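PDB 1COT: cytochrome C2 from Paracoccus denitrificans, which probably carries electrons between membrane-bound redox partners as a small class I c-type cytochrome, using one covalently bound heme c. Local coordinates for residues P37-R45 with F114-A122; G58-L69 with W86-K97. All blocks are in the same frame, centred on the assembly; numbering follows the deposited sequence.

Interaction 1: P37-R45 with F114-A122. With HEC (heme c), chain B.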
loop_
_atom_site.group_PDB
_atom_site.type_symbol
_atom_site.label_atom_id
_atom_site.label_comp_id
_atom_site.label_asym_id
_atom_site.label_seq_id
_atom_site.Cartn_x
_atom_site.Cartn_y
_atom_site.Cartn_z
ATOM N N PRO A 37 -1.858 3.916 6.538
ATOM C CA PRO A 37 -1.533 2.753 7.355
ATOM C C PRO A 37 -0.056 2.397 7.347
ATOM O O PRO A 37 0.691 2.763 6.430
ATOM C CB PRO A 37 -2.247 1.558 6.694
ATOM C CG PRO A 37 -3.084 2.093 5.540
ATOM C CD PRO A 37 -2.793 3.580 5.428
ATOM N N ASN A 38 0.364 1.655 8.375
ATOM C CA ASN A 38 1.735 1.190 8.498
ATOM C C ASN A 38 1.937 0.218 7.332
ATOM O O ASN A 38 1.084 -0.636 7.088
ATOM C CB ASN A 38 1.824 0.442 9.835
ATOM C CG ASN A 38 3.178 -0.138 10.145
ATOM O OD1 ASN A 38 4.135 -0.058 9.362
ATOM N ND2 ASN A 38 3.251 -0.740 11.322
ATOM N N LEU A 39 3.051 0.342 6.607
ATOM C CA LEU A 39 3.356 -0.512 5.465
ATOM C C LEU A 39 4.216 -1.721 5.754
ATOM O O LEU A 39 4.485 -2.509 4.852
ATOM C CB LEU A 39 3.754 0.269 4.194
ATOM C CG LEU A 39 2.676 1.275 3.775
ATOM C CD1 LEU A 39 3.167 2.107 2.591
ATOM C CD2 LEU A 39 1.393 0.546 3.397
ATOM N N TYR A 40 4.637 -1.872 7.005
ATOM C CA TYR A 40 5.442 -3.031 7.324
ATOM C C TYR A 40 4.533 -4.221 7.042
ATOM O O TYR A 40 3.355 -4.211 7.405
ATOM C CB TYR A 40 5.730 -3.070 8.834
ATOM C CG TYR A 40 6.356 -4.400 9.165
ATOM C CD1 TYR A 40 5.597 -5.528 9.493
ATOM C CD2 TYR A 40 7.744 -4.533 9.144
ATOM C CE1 TYR A 40 6.138 -6.783 9.769
ATOM C CE2 TYR A 40 8.310 -5.770 9.430
ATOM C CZ TYR A 40 7.528 -6.880 9.744
ATOM O OH TYR A 40 8.129 -8.081 10.026
ATOM N N GLY A 41 5.100 -5.237 6.388
ATOM C CA GLY A 41 4.397 -6.458 6.041
ATOM C C GLY A 41 3.209 -6.268 5.114
ATOM O O GLY A 41 2.289 -7.090 5.116
ATOM N N VAL A 42 3.197 -5.203 4.308
ATOM C CA VAL A 42 2.058 -4.997 3.413
ATOM C C VAL A 42 1.947 -6.055 2.333
ATOM O O VAL A 42 0.850 -6.443 1.933
ATOM C CB VAL A 42 1.953 -3.582 2.823
ATOM C CG1 VAL A 42 3.143 -3.296 1.902
ATOM C CG2 VAL A 42 0.638 -3.366 2.098
ATOM N N VAL A 43 3.090 -6.543 1.853
ATOM C CA VAL A 43 3.012 -7.565 0.822
ATOM C C VAL A 43 2.513 -8.848 1.451
ATOM O O VAL A 43 3.089 -9.337 2.427
ATOM C CB VAL A 43 4.351 -7.786 0.127
ATOM C CG1 VAL A 43 4.201 -8.758 -1.039
ATOM C CG2 VAL A 43 4.927 -6.456 -0.346
ATOM N N GLY A 44 1.445 -9.403 0.891
ATOM C CA GLY A 44 0.857 -10.621 1.397
ATOM C C GLY A 44 -0.220 -10.330 2.430
ATOM O O GLY A 44 -0.947 -11.234 2.855
ATOM N N ARG A 45 -0.356 -9.072 2.823
ATOM C CA ARG A 45 -1.375 -8.731 3.803
ATOM C C ARG A 45 -2.736 -8.526 3.146
ATOM O O ARG A 45 -2.811 -7.997 2.040
ATOM C CB ARG A 45 -0.930 -7.430 4.429
ATOM C CG ARG A 45 -1.848 -6.862 5.470
ATOM C CD ARG A 45 -1.087 -5.766 6.198
ATOM N NE ARG A 45 -1.410 -4.429 5.730
ATOM C CZ ARG A 45 -0.646 -3.369 6.008
ATOM N NH1 ARG A 45 0.467 -3.477 6.733
ATOM N NH2 ARG A 45 -1.012 -2.178 5.553
ATOM N N PHE A 114 10.981 -2.571 -2.146
ATOM C CA PHE A 114 11.368 -2.186 -0.820
ATOM C C PHE A 114 10.277 -2.582 0.160
ATOM O O PHE A 114 10.569 -2.984 1.280
ATOM C CB PHE A 114 11.507 -0.677 -0.812
ATOM C CG PHE A 114 11.845 -0.127 0.531
ATOM C CD1 PHE A 114 13.074 -0.417 1.124
ATOM C CD2 PHE A 114 10.930 0.724 1.141
ATOM C CE1 PHE A 114 13.415 0.128 2.365
ATOM C CE2 PHE A 114 11.266 1.286 2.374
ATOM C CZ PHE A 114 12.491 0.979 2.965
ATOM N N LEU A 115 9.010 -2.447 -0.244
ATOM C CA LEU A 115 7.940 -2.834 0.649
ATOM C C LEU A 115 8.055 -4.335 0.889
ATOM O O LEU A 115 7.811 -4.822 1.990
ATOM C CB LEU A 115 6.580 -2.538 0.010
ATOM C CG LEU A 115 6.351 -1.041 -0.108
ATOM C CD1 LEU A 115 5.006 -0.808 -0.780
ATOM C CD2 LEU A 115 6.339 -0.404 1.279
ATOM N N ALA A 116 8.441 -5.063 -0.148
ATOM C CA ALA A 116 8.594 -6.493 -0.044
ATOM C C ALA A 116 9.732 -6.871 0.898
ATOM O O ALA A 116 9.661 -7.821 1.670
ATOM C CB ALA A 116 8.837 -7.083 -1.419
ATOM N N GLN A 117 10.800 -6.101 0.847
ATOM C CA GLN A 117 11.920 -6.362 1.704
ATOM C C GLN A 117 11.460 -6.245 3.156
ATOM O O GLN A 117 11.931 -6.932 4.057
ATOM C CB GLN A 117 12.998 -5.317 1.364
ATOM C CG GLN A 117 14.113 -5.201 2.421
ATOM C CD GLN A 117 15.207 -4.239 2.008
ATOM O OE1 GLN A 117 15.950 -4.498 1.047
ATOM N NE2 GLN A 117 15.329 -3.134 2.742
ATOM N N ASN A 118 10.511 -5.337 3.363
ATOM C CA ASN A 118 9.949 -5.073 4.673
ATOM C C ASN A 118 8.672 -5.877 4.963
ATOM O O ASN A 118 7.882 -5.497 5.826
ATOM C CB ASN A 118 9.775 -3.564 4.905
ATOM C CG ASN A 118 11.138 -2.914 5.000
ATOM O OD1 ASN A 118 11.842 -3.088 6.009
ATOM N ND2 ASN A 118 11.540 -2.199 3.955
ATOM N N SER A 119 8.502 -7.006 4.272
ATOM C CA SER A 119 7.378 -7.932 4.415
ATOM C C SER A 119 8.058 -9.281 4.474
ATOM O O SER A 119 7.850 -10.144 3.630
ATOM C CB SER A 119 6.473 -7.879 3.192
ATOM O OG SER A 119 5.839 -6.618 3.209
ATOM N N PRO A 120 8.900 -9.427 5.498
ATOM C CA PRO A 120 9.673 -10.642 5.661
ATOM C C PRO A 120 8.981 -11.975 5.733
ATOM O O PRO A 120 9.512 -13.009 5.319
ATOM C CB PRO A 120 10.589 -10.412 6.863
ATOM C CG PRO A 120 9.926 -9.320 7.675
ATOM C CD PRO A 120 9.004 -8.581 6.717
ATOM N N ASP A 121 7.781 -11.938 6.259
ATOM C CA ASP A 121 7.026 -13.146 6.392
ATOM C C ASP A 121 6.007 -13.273 5.300
ATOM O O ASP A 121 5.092 -14.090 5.395
ATOM C CB ASP A 121 6.375 -13.130 7.770
ATOM C CG ASP A 121 7.474 -13.400 8.744
ATOM O OD1 ASP A 121 8.093 -14.442 8.737
ATOM O OD2 ASP A 121 7.721 -12.403 9.555
ATOM N N ALA A 122 6.164 -12.455 4.273
ATOM C CA ALA A 122 5.211 -12.543 3.197
ATOM C C ALA A 122 5.383 -13.930 2.607
ATOM O O ALA A 122 6.557 -14.313 2.402
ATOM C CB ALA A 122 5.490 -11.486 2.140
HETATM FE FE HEC B . -0.566 5.463 0.622
HETATM C CHA HEC B . -3.109 3.498 1.607
HETATM C CHB HEC B . 1.050 2.793 -0.628
HETATM C CHC HEC B . 2.000 7.451 -0.378
HETATM C CHD HEC B . -2.084 8.164 1.980
HETATM N NA HEC B . -0.939 3.536 0.489
HETATM C C1A HEC B . -2.076 2.906 0.982
HETATM C C2A HEC B . -1.985 1.489 0.711
HETATM C C3A HEC B . -0.819 1.264 0.078
HETATM C C4A HEC B . -0.175 2.533 -0.051
HETATM C CMA HEC B . -0.263 -0.048 -0.423
HETATM C CAA HEC B . -3.034 0.476 1.083
HETATM C CBA HEC B . -2.691 -0.108 2.462
HETATM C CGA HEC B . -3.589 -1.239 2.971
HETATM O O1A HEC B . -3.488 -1.354 4.162
HETATM O O2A HEC B . -4.306 -1.945 2.306
HETATM N NB HEC B . 1.144 5.212 -0.319
HETATM C C1B HEC B . 1.644 4.004 -0.696
HETATM C C2B HEC B . 2.925 4.220 -1.294
HETATM C C3B HEC B . 3.166 5.520 -1.226
HETATM C C4B HEC B . 2.058 6.130 -0.630
HETATM C CMB HEC B . 3.773 3.086 -1.901
HETATM C CAB HEC B . 4.320 6.221 -1.822
HETATM C CBB HEC B . 4.651 6.105 -3.283
HETATM N NC HEC B . -0.129 7.362 0.733
HETATM C C1C HEC B . 0.979 8.030 0.285
HETATM C C2C HEC B . 0.901 9.436 0.623
HETATM C C3C HEC B . -0.252 9.621 1.302
HETATM C C4C HEC B . -0.875 8.336 1.381
HETATM C CMC HEC B . 1.947 10.483 0.260
HETATM C CAC HEC B . -0.827 10.876 1.904
HETATM C CBC HEC B . -0.716 12.282 1.406
HETATM N ND HEC B . -2.282 5.782 1.572
HETATM C C1D HEC B . -2.720 6.983 2.070
HETATM C C2D HEC B . -4.003 6.782 2.717
HETATM C C3D HEC B . -4.253 5.463 2.612
HETATM C C4D HEC B . -3.201 4.846 1.889
HETATM C CMD HEC B . -4.853 7.852 3.363
HETATM C CAD HEC B . -5.496 4.775 3.027
HETATM C CBD HEC B . -6.326 4.771 1.706
HETATM C CGD HEC B . -7.788 4.546 1.807
HETATM O O1D HEC B . -8.366 4.248 2.825
HETATM O O2D HEC B . -8.409 4.667 0.720
HETATM O O HOH W 1 6.560 -10.029 9.611
#
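Tyr40, Gly41 and Val43 of a loop with two successive type II turns dock on the last turn of helix 108-117 and the C-terminal tail that follows, a loop-to-helix contact of the cytochrome c fold on the His19 side of the heme. Two backbone N-H groups of the loop donate to residues just past the helix end. Gly41 N gives a nearly straight bond (2.9 Å, 163°) to Asn118 O, and Val43 N reaches Ser119 OG at 3.1 Å. That hydroxyl in turn donates to Leu115 O, so one oxygen links the loop to the last turn of the helix. Apolar groups fill in around it: Val43, with CG2 anti to its carbonyl carbon, lays that methyl on Ala116 CA (3.7 Å), while Val42 CG1 and Leu39 CB meet the side chain of Leu115. Leu39 also puts CD1 3.9 Å from heme CHB and touches the iron ligand His19. The loop is tied to the heme by Arg45, whose NH1 and NH2 both grip Asn38 O near the guanidinium plane while NH2 also donates to propionate O1A. This fork probably fixes the turn of the guanidinium and offsets some propionate charge. Farther out, Asn118 O lies over one face of the Tyr40 ring, toward its rim, and Pro120 crosses the phenol at about a right angle; a water joins Tyr40 OH to Asp121 OD2.

Interaction 2: G58-L69 with W86-K97. With HEC (heme c), chain B.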
loop_
_atom_site.group_PDB
_atom_site.type_symbol
_atom_site.label_atom_id
_atom_site.label_comp_id
_atom_site.label_asym_id
_atom_site.label_seq_id
_atom_site.Cartn_x
_atom_site.Cartn_y
_atom_site.Cartn_z
ATOM N N GLY A 58 -14.098 3.136 -0.583
ATOM C CA GLY A 58 -13.744 2.370 -1.749
ATOM C C GLY A 58 -12.899 1.131 -1.469
ATOM O O GLY A 58 -13.199 0.037 -1.962
ATOM N N ILE A 59 -11.821 1.297 -0.712
ATOM C CA ILE A 59 -10.952 0.170 -0.436
ATOM C C ILE A 59 -11.620 -0.866 0.456
ATOM O O ILE A 59 -11.368 -2.069 0.331
ATOM C CB ILE A 59 -9.577 0.659 0.014
ATOM C CG1 ILE A 59 -8.514 -0.405 -0.252
ATOM C CG2 ILE A 59 -9.606 1.103 1.471
ATOM C CD1 ILE A 59 -7.101 0.061 0.078
ATOM N N LEU A 60 -12.495 -0.407 1.346
ATOM C CA LEU A 60 -13.213 -1.325 2.207
ATOM C C LEU A 60 -14.131 -2.138 1.321
ATOM O O LEU A 60 -14.335 -3.334 1.532
ATOM C CB LEU A 60 -14.022 -0.561 3.252
ATOM C CG LEU A 60 -13.082 0.031 4.286
ATOM C CD1 LEU A 60 -13.897 0.890 5.245
ATOM C CD2 LEU A 60 -12.371 -1.097 5.027
ATOM N N GLU A 61 -14.684 -1.499 0.295
ATOM C CA GLU A 61 -15.561 -2.229 -0.608
ATOM C C GLU A 61 -14.754 -3.261 -1.384
ATOM O O GLU A 61 -15.215 -4.375 -1.615
ATOM C CB GLU A 61 -16.316 -1.315 -1.587
ATOM C CG GLU A 61 -17.265 -2.102 -2.507
ATOM C CD GLU A 61 -18.192 -1.169 -3.242
ATOM O OE1 GLU A 61 -18.374 -0.044 -2.600
ATOM O OE2 GLU A 61 -18.696 -1.422 -4.317
ATOM N N VAL A 62 -13.536 -2.915 -1.798
ATOM C CA VAL A 62 -12.744 -3.888 -2.518
ATOM C C VAL A 62 -12.514 -5.110 -1.613
ATOM O O VAL A 62 -12.671 -6.239 -2.070
ATOM C CB VAL A 62 -11.386 -3.317 -2.901
ATOM C CG1 VAL A 62 -10.485 -4.411 -3.457
ATOM C CG2 VAL A 62 -11.541 -2.176 -3.901
ATOM N N ALA A 63 -12.162 -4.908 -0.322
ATOM C CA ALA A 63 -11.922 -6.016 0.620
ATOM C C ALA A 63 -13.150 -6.902 0.786
ATOM O O ALA A 63 -13.071 -8.132 0.783
ATOM C CB ALA A 63 -11.392 -5.506 1.955
ATOM N N GLU A 64 -14.291 -6.256 0.921
ATOM C CA GLU A 64 -15.552 -6.927 1.090
ATOM C C GLU A 64 -15.934 -7.782 -0.108
ATOM O O GLU A 64 -16.343 -8.941 0.000
ATOM C CB GLU A 64 -16.536 -5.820 1.393
ATOM C CG GLU A 64 -17.863 -6.452 1.764
ATOM C CD GLU A 64 -18.766 -5.330 2.077
ATOM O OE1 GLU A 64 -18.151 -4.177 2.106
ATOM O OE2 GLU A 64 -19.957 -5.485 2.266
ATOM N N LYS A 65 -15.763 -7.190 -1.273
ATOM C CA LYS A 65 -16.048 -7.865 -2.498
ATOM C C LYS A 65 -15.001 -8.927 -2.843
ATOM O O LYS A 65 -15.341 -9.814 -3.609
ATOM C CB LYS A 65 -16.121 -6.869 -3.635
ATOM C CG LYS A 65 -17.387 -6.036 -3.659
ATOM C CD LYS A 65 -17.430 -5.246 -4.960
ATOM C CE LYS A 65 -18.676 -4.402 -5.217
ATOM N NZ LYS A 65 -18.952 -4.210 -6.647
ATOM N N ASN A 66 -13.765 -8.878 -2.349
ATOM C CA ASN A 66 -12.741 -9.871 -2.684
ATOM C C ASN A 66 -12.066 -10.263 -1.376
ATOM O O ASN A 66 -10.975 -9.804 -1.053
ATOM C CB ASN A 66 -11.721 -9.108 -3.542
ATOM C CG ASN A 66 -12.313 -8.498 -4.800
ATOM O OD1 ASN A 66 -12.406 -9.195 -5.814
ATOM N ND2 ASN A 66 -12.698 -7.223 -4.772
ATOM N N PRO A 67 -12.731 -11.094 -0.599
ATOM C CA PRO A 67 -12.235 -11.485 0.693
ATOM C C PRO A 67 -10.898 -12.167 0.773
ATOM O O PRO A 67 -10.183 -12.077 1.769
ATOM C CB PRO A 67 -13.327 -12.310 1.361
ATOM C CG PRO A 67 -14.437 -12.485 0.335
ATOM C CD PRO A 67 -14.001 -11.791 -0.940
ATOM N N ASP A 68 -10.582 -12.847 -0.289
ATOM C CA ASP A 68 -9.335 -13.529 -0.284
ATOM C C ASP A 68 -8.212 -12.678 -0.852
ATOM O O ASP A 68 -7.080 -13.140 -0.979
ATOM C CB ASP A 68 -9.501 -14.770 -1.165
ATOM C CG ASP A 68 -10.057 -14.454 -2.529
ATOM O OD1 ASP A 68 -10.597 -13.409 -2.828
ATOM O OD2 ASP A 68 -9.888 -15.442 -3.368
ATOM N N LEU A 69 -8.505 -11.441 -1.204
ATOM C CA LEU A 69 -7.483 -10.593 -1.766
ATOM C C LEU A 69 -6.488 -10.045 -0.768
ATOM O O LEU A 69 -6.821 -9.412 0.231
ATOM C CB LEU A 69 -8.109 -9.431 -2.560
ATOM C CG LEU A 69 -7.100 -8.638 -3.391
ATOM C CD1 LEU A 69 -6.405 -9.580 -4.376
ATOM C CD2 LEU A 69 -7.831 -7.548 -4.149
ATOM N N TRP A 86 -7.884 2.006 -9.997
ATOM C CA TRP A 86 -7.771 0.676 -9.463
ATOM C C TRP A 86 -9.025 0.357 -8.659
ATOM O O TRP A 86 -9.622 -0.718 -8.797
ATOM C CB TRP A 86 -6.535 0.557 -8.579
ATOM C CG TRP A 86 -6.221 -0.862 -8.238
ATOM C CD1 TRP A 86 -5.576 -1.751 -9.033
ATOM C CD2 TRP A 86 -6.523 -1.568 -7.021
ATOM N NE1 TRP A 86 -5.455 -2.950 -8.393
ATOM C CE2 TRP A 86 -6.022 -2.877 -7.148
ATOM C CE3 TRP A 86 -7.161 -1.207 -5.836
ATOM C CZ2 TRP A 86 -6.153 -3.829 -6.137
ATOM C CZ3 TRP A 86 -7.288 -2.145 -4.836
ATOM C CH2 TRP A 86 -6.789 -3.446 -4.977
ATOM N N LEU A 87 -9.412 1.308 -7.811
ATOM C CA LEU A 87 -10.598 1.154 -6.987
ATOM C C LEU A 87 -11.844 1.040 -7.874
ATOM O O LEU A 87 -12.714 0.214 -7.604
ATOM C CB LEU A 87 -10.736 2.319 -5.984
ATOM C CG LEU A 87 -9.697 2.291 -4.869
ATOM C CD1 LEU A 87 -9.824 3.578 -4.062
ATOM C CD2 LEU A 87 -9.954 1.085 -3.975
ATOM N N VAL A 88 -11.948 1.841 -8.946
ATOM C CA VAL A 88 -13.106 1.758 -9.830
ATOM C C VAL A 88 -13.165 0.368 -10.431
ATOM O O VAL A 88 -14.216 -0.274 -10.530
ATOM C CB VAL A 88 -13.062 2.801 -10.937
ATOM C CG1 VAL A 88 -14.211 2.571 -11.908
ATOM C CG2 VAL A 88 -13.149 4.201 -10.325
ATOM N N LYS A 89 -12.005 -0.096 -10.845
ATOM C CA LYS A 89 -11.881 -1.411 -11.425
ATOM C C LYS A 89 -12.348 -2.538 -10.509
ATOM O O LYS A 89 -13.137 -3.399 -10.900
ATOM C CB LYS A 89 -10.438 -1.631 -11.857
ATOM C CG LYS A 89 -10.167 -3.083 -12.209
ATOM C CD LYS A 89 -8.822 -3.330 -12.874
ATOM C CE LYS A 89 -7.648 -3.456 -11.915
ATOM N NZ LYS A 89 -6.625 -4.374 -12.441
ATOM N N MET A 90 -11.847 -2.536 -9.275
ATOM C CA MET A 90 -12.147 -3.553 -8.269
ATOM C C MET A 90 -13.520 -3.518 -7.613
ATOM O O MET A 90 -13.941 -4.485 -6.975
ATOM C CB MET A 90 -11.050 -3.554 -7.186
ATOM C CG MET A 90 -9.656 -3.734 -7.762
ATOM S SD MET A 90 -9.460 -5.328 -8.589
ATOM C CE MET A 90 -9.970 -6.471 -7.278
ATOM N N THR A 91 -14.199 -2.396 -7.757
ATOM C CA THR A 91 -15.509 -2.249 -7.173
ATOM C C THR A 91 -16.541 -2.080 -8.257
ATOM O O THR A 91 -17.739 -2.190 -8.014
ATOM C CB THR A 91 -15.575 -0.942 -6.367
ATOM O OG1 THR A 91 -15.402 0.172 -7.228
ATOM C CG2 THR A 91 -14.556 -0.954 -5.232
ATOM N N ASP A 92 -16.056 -1.794 -9.452
ATOM C CA ASP A 92 -16.946 -1.576 -10.569
ATOM C C ASP A 92 -17.788 -0.364 -10.226
ATOM O O ASP A 92 -18.918 -0.242 -10.687
ATOM C CB ASP A 92 -17.898 -2.760 -10.787
ATOM C CG ASP A 92 -17.591 -3.507 -12.039
ATOM O OD1 ASP A 92 -17.935 -3.130 -13.143
ATOM O OD2 ASP A 92 -16.912 -4.604 -11.811
ATOM N N ASP A 93 -17.240 0.516 -9.398
ATOM C CA ASP A 93 -17.961 1.705 -8.982
ATOM C C ASP A 93 -17.222 2.962 -9.365
ATOM O O ASP A 93 -16.198 3.333 -8.793
ATOM C CB ASP A 93 -18.328 1.690 -7.495
ATOM C CG ASP A 93 -18.918 2.954 -6.903
ATOM O OD1 ASP A 93 -19.228 3.900 -7.762
ATOM O OD2 ASP A 93 -19.102 3.076 -5.702
ATOM N N LYS A 94 -17.806 3.621 -10.341
ATOM C CA LYS A 94 -17.275 4.840 -10.876
ATOM C C LYS A 94 -17.021 5.881 -9.823
ATOM O O LYS A 94 -16.136 6.730 -9.930
ATOM C CB LYS A 94 -18.279 5.384 -11.879
ATOM C CG LYS A 94 -17.842 6.678 -12.548
ATOM C CD LYS A 94 -18.939 7.299 -13.414
ATOM C CE LYS A 94 -18.601 8.624 -14.085
ATOM N NZ LYS A 94 -19.503 9.017 -15.179
ATOM N N GLY A 95 -17.831 5.791 -8.799
ATOM C CA GLY A 95 -17.669 6.752 -7.756
ATOM C C GLY A 95 -16.806 6.243 -6.621
ATOM O O GLY A 95 -16.774 6.940 -5.615
ATOM N N ALA A 96 -16.154 5.074 -6.748
ATOM C CA ALA A 96 -15.290 4.525 -5.694
ATOM C C ALA A 96 -14.412 5.616 -5.086
ATOM O O ALA A 96 -13.713 6.314 -5.810
ATOM C CB ALA A 96 -14.420 3.414 -6.255
ATOM N N LYS A 97 -14.469 5.822 -3.781
ATOM C CA LYS A 97 -13.661 6.862 -3.178
ATOM C C LYS A 97 -12.372 6.348 -2.613
ATOM O O LYS A 97 -12.331 5.285 -1.999
ATOM C CB LYS A 97 -14.327 7.484 -1.955
ATOM C CG LYS A 97 -15.597 8.241 -2.244
ATOM C CD LYS A 97 -16.426 8.421 -0.988
ATOM C CE LYS A 97 -17.339 9.630 -1.082
ATOM N NZ LYS A 97 -17.848 10.070 0.225
HETATM FE FE HEC B . -0.566 5.463 0.622
HETATM C CHA HEC B . -3.109 3.498 1.607
HETATM C CHB HEC B . 1.050 2.793 -0.628
HETATM C CHC HEC B . 2.000 7.451 -0.378
HETATM C CHD HEC B . -2.084 8.164 1.980
HETATM N NA HEC B . -0.939 3.536 0.489
HETATM C C1A HEC B . -2.076 2.906 0.982
HETATM C C2A HEC B . -1.985 1.489 0.711
HETATM C C3A HEC B . -0.819 1.264 0.078
HETATM C C4A HEC B . -0.175 2.533 -0.051
HETATM C CMA HEC B . -0.263 -0.048 -0.423
HETATM C CAA HEC B . -3.034 0.476 1.083
HETATM C CBA HEC B . -2.691 -0.108 2.462
HETATM C CGA HEC B . -3.589 -1.239 2.971
HETATM O O1A HEC B . -3.488 -1.354 4.162
HETATM O O2A HEC B . -4.306 -1.945 2.306
HETATM N NB HEC B . 1.144 5.212 -0.319
HETATM C C1B HEC B . 1.644 4.004 -0.696
HETATM C C2B HEC B . 2.925 4.220 -1.294
HETATM C C3B HEC B . 3.166 5.520 -1.226
HETATM C C4B HEC B . 2.058 6.130 -0.630
HETATM C CMB HEC B . 3.773 3.086 -1.901
HETATM C CAB HEC B . 4.320 6.221 -1.822
HETATM C CBB HEC B . 4.651 6.105 -3.283
HETATM N NC HEC B . -0.129 7.362 0.733
HETATM C C1C HEC B . 0.979 8.030 0.285
HETATM C C2C HEC B . 0.901 9.436 0.623
HETATM C C3C HEC B . -0.252 9.621 1.302
HETATM C C4C HEC B . -0.875 8.336 1.381
HETATM C CMC HEC B . 1.947 10.483 0.260
HETATM C CAC HEC B . -0.827 10.876 1.904
HETATM C CBC HEC B . -0.716 12.282 1.406
HETATM N ND HEC B . -2.282 5.782 1.572
HETATM C C1D HEC B . -2.720 6.983 2.070
HETATM C C2D HEC B . -4.003 6.782 2.717
HETATM C C3D HEC B . -4.253 5.463 2.612
HETATM C C4D HEC B . -3.201 4.846 1.889
HETATM C CMD HEC B . -4.853 7.852 3.363
HETATM C CAD HEC B . -5.496 4.775 3.027
HETATM C CBD HEC B . -6.326 4.771 1.706
HETATM C CGD HEC B . -7.788 4.546 1.807
HETATM O O1D HEC B . -8.366 4.248 2.825
HETATM O O2D HEC B . -8.409 4.667 0.720
HETATM O O HOH W 2 -10.997 3.891 0.013
HETATM O O HOH W 3 -17.194 2.231 -4.157
HETATM O O HOH W 4 -14.193 -6.953 -7.155
#
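Thr91, Met90 and Val62 bury the most surface where helix 57-65 packs on helix 83-91, their short segments crossing at 35° with axes 9.1 Å apart. Val62 is a knob in a hole formed by Trp86, Leu87, Met90 and Thr91. Its CG2, anti to the carbonyl carbon, makes the closer contacts, 3.5 Å from Thr91 CG2 and 3.6 Å from both Leu87 CD2 and Met90 CB; CG1 faces Trp86 CH2. Met90 CG (chi1 -55°) lies over the centre of one face of the Trp86 indole; bends at chi2 and chi3 then carry Met90 CE to Leu69 CD2, tip to tip (3.9 Å), and against the Asn66 amide. Thr91 is split between two tasks: CG2 packs on Val62 and Gly58 O, whereas OG1 donates to Leu87 O and accepts from Asp93 N in an ST turn. Polar bonds flank the apolar knob. Lys65 NZ reaches Thr91 O at 2.7 Å from above the carbonyl plane, and a water joins Asn66 ND2 to Met90 O. At the other end Gly58 N makes a weak bond to Lys97 O, and a second water links that oxygen, Ile59 N and heme propionate O2D. Glu61 OE1 and Asp93 OD2 stand 4.5 Å apart, bridged by a water that donates to both; Lys65 NZ, in a long salt bridge to Glu61 OE2 (3.6 Å), would partly offset this negative charge.

From the N terminus, the chain passes Cys15, Cys18 and His19, which hold the heme, before reaching loop 37-45. It then runs through helix 57-65, helix 73-81 and helix 83-91. Interaction 2 closes the shorter loop here, bringing 86-97 back to 58-69 after 16 residues and tying helix 57-65 to helix 83-91, just before the iron ligand Met100. Only with helix 108-117 does interaction 1 close the longer loop, joining loop 37-45 to the C-terminal helix, so the two nest without crossing. Their centres lie about 21 Å apart on opposite sides of the chain's centre, and they do not touch. The heme is their common neighbour: each reaches a different propionate.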